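Local coordinates for AAA ATPase, central region (PDB 2R9G), which probably acts as a MgsA-family AAA+ ATPase, represented here by its largely helical C-terminal fragment, at residues G124-D128 against H129-S133. Numbering follows the deposited sequence.
Sequences GDVPD and HLRDS
A type I beta-turn reverses the chain between Pro127 and Leu130, and Arg131 folds back across it over the residues that lead in. The amide of Leu130 closes the turn on the carbonyl of Pro127 (Leu130 N to Pro127 O 2.8 Å), the i to i+3 bond of such a turn, with Asp128 and His129 at its two corners. One residue on, a weak bond from Arg131 N to Asp128 O, 3.4 Å long, extends the same pattern by a step.

Arg131 runs extended from CG to NE beside the Asp128 side chain, both pointing the same way. Its NE meets Asp128 OD1 at 3.1 Å in a salt bridge whose hydrogen bond is weak and bent (134°), the carboxylate and guanidinium planes lying 36° apart. The carbonyl oxygen of Val126 sits over one face of the guanidinium, 2.9 Å from Arg131 NH2, too poorly aligned for a hydrogen bond. Arg131 NH1 forms salt bridges with Asp12 and Asp16 of the second subunit.

With Val126 CG1 anti to the backbone N (chi1 174°), this methyl comes within 3.8 Å of Leu130 CB, while Leu130 CD1 lies alongside the Pro127 ring. At the His129 imidazole, CE1 rests 3.6 Å from Pro127 CB, and NE2 is hydrogen-bonded to the carbonyl of Gln161.

The turn belongs to the long loop region between helix 106-119 and helix 180-195. Within the chain, Leu130 touches Tyr162; across the subunit boundary, Tyr36 of the second subunit packs on Val126, Pro127 and Leu130, making this turn part of the interface as well as of the connection between those two helices.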
loop_
_atom_site.group_PDB
_atom_site.type_symbol
_atom_site.label_atom_id
_atom_site.label_comp_id
_atom_site.label_asym_id
_atom_site.label_seq_id
_atom_site.Cartn_x
_atom_site.Cartn_y
_atom_site.Cartn_z
ATOM N N GLY C 124 19.060 -15.096 26.980
ATOM C CA GLY C 124 19.409 -14.414 28.220
ATOM C C GLY C 124 18.242 -13.582 28.712
ATOM O O GLY C 124 17.113 -13.742 28.241
ATOM N N ASP C 125 18.515 -12.699 29.667
ATOM C CA ASP C 125 17.520 -11.748 30.154
ATOM C C ASP C 125 17.614 -10.432 29.390
ATOM O O ASP C 125 18.643 -10.138 28.780
ATOM C CB ASP C 125 17.693 -11.498 31.655
ATOM C CG ASP C 125 17.030 -12.563 32.506
ATOM O OD1 ASP C 125 16.094 -13.235 32.017
ATOM O OD2 ASP C 125 17.441 -12.725 33.673
ATOM N N VAL C 126 16.523 -9.669 29.417
ATOM C CA VAL C 126 16.480 -8.314 28.877
ATOM C C VAL C 126 17.449 -7.448 29.695
ATOM O O VAL C 126 17.279 -7.331 30.913
ATOM C CB VAL C 126 15.038 -7.713 28.961
ATOM C CG1 VAL C 126 15.022 -6.256 28.529
ATOM C CG2 VAL C 126 14.050 -8.519 28.130
ATOM N N PRO C 127 18.482 -6.873 29.036
ATOM C CA PRO C 127 19.422 -5.970 29.705
ATOM C C PRO C 127 18.688 -4.824 30.392
ATOM O O PRO C 127 17.720 -4.292 29.840
ATOM C CB PRO C 127 20.281 -5.448 28.553
ATOM C CG PRO C 127 20.236 -6.528 27.542
ATOM C CD PRO C 127 18.839 -7.060 27.617
ATOM N N ASP C 128 19.149 -4.464 31.588
ATOM C CA ASP C 128 18.426 -3.558 32.488
ATOM C C ASP C 128 18.065 -2.201 31.888
ATOM O O ASP C 128 17.022 -1.633 32.220
ATOM C CB ASP C 128 19.199 -3.392 33.801
ATOM C CG ASP C 128 19.220 -4.671 34.624
ATOM O OD1 ASP C 128 18.171 -5.030 35.200
ATOM O OD2 ASP C 128 20.283 -5.323 34.688
ATOM N N HIS C 129 18.909 -1.703 30.987
ATOM C CA HIS C 129 18.650 -0.433 30.307
ATOM C C HIS C 129 17.586 -0.528 29.200
ATOM O O HIS C 129 17.157 0.498 28.671
ATOM C CB HIS C 129 19.946 0.169 29.759
ATOM C CG HIS C 129 20.594 -0.658 28.695
ATOM N ND1 HIS C 129 21.379 -1.754 28.980
ATOM C CD2 HIS C 129 20.582 -0.542 27.347
ATOM C CE1 HIS C 129 21.824 -2.277 27.851
ATOM N NE2 HIS C 129 21.352 -1.562 26.845
ATOM N N LEU C 130 17.164 -1.748 28.862
ATOM C CA LEU C 130 16.120 -1.953 27.857
ATOM C C LEU C 130 14.746 -2.203 28.462
ATOM O O LEU C 130 13.749 -2.269 27.734
ATOM C CB LEU C 130 16.473 -3.103 26.916
ATOM C CG LEU C 130 17.717 -2.988 26.045
ATOM C CD1 LEU C 130 17.738 -4.165 25.124
ATOM C CD2 LEU C 130 17.771 -1.678 25.255
ATOM N N ARG C 131 14.704 -2.341 29.787
ATOM C CA ARG C 131 13.472 -2.634 30.512
ATOM C C ARG C 131 12.566 -1.413 30.572
ATOM O O ARG C 131 13.032 -0.276 30.450
ATOM C CB ARG C 131 13.788 -3.124 31.927
ATOM C CG ARG C 131 14.523 -4.457 31.980
ATOM C CD ARG C 131 14.771 -4.902 33.415
ATOM N NE ARG C 131 15.748 -5.988 33.460
ATOM C CZ ARG C 131 15.441 -7.282 33.468
ATOM N NH1 ARG C 131 14.174 -7.677 33.437
ATOM N NH2 ARG C 131 16.408 -8.188 33.502
ATOM N N ASP C 132 11.270 -1.660 30.754
ATOM C CA ASP C 132 10.268 -0.601 30.797
ATOM C C ASP C 132 10.461 0.255 32.043
ATOM O O ASP C 132 10.363 -0.240 33.166
ATOM C CB ASP C 132 8.855 -1.199 30.757
ATOM C CG ASP C 132 7.788 -0.184 30.341
ATOM O OD1 ASP C 132 8.143 0.915 29.857
ATOM O OD2 ASP C 132 6.586 -0.494 30.489
ATOM N N SER C 133 10.750 1.537 31.825
ATOM C CA SER C 133 11.061 2.480 32.904
ATOM C C SER C 133 9.836 2.867 33.733
ATOM O O SER C 133 9.975 3.299 34.881
ATOM C CB SER C 133 11.751 3.734 32.347
ATOM O OG SER C 133 10.958 4.374 31.360
#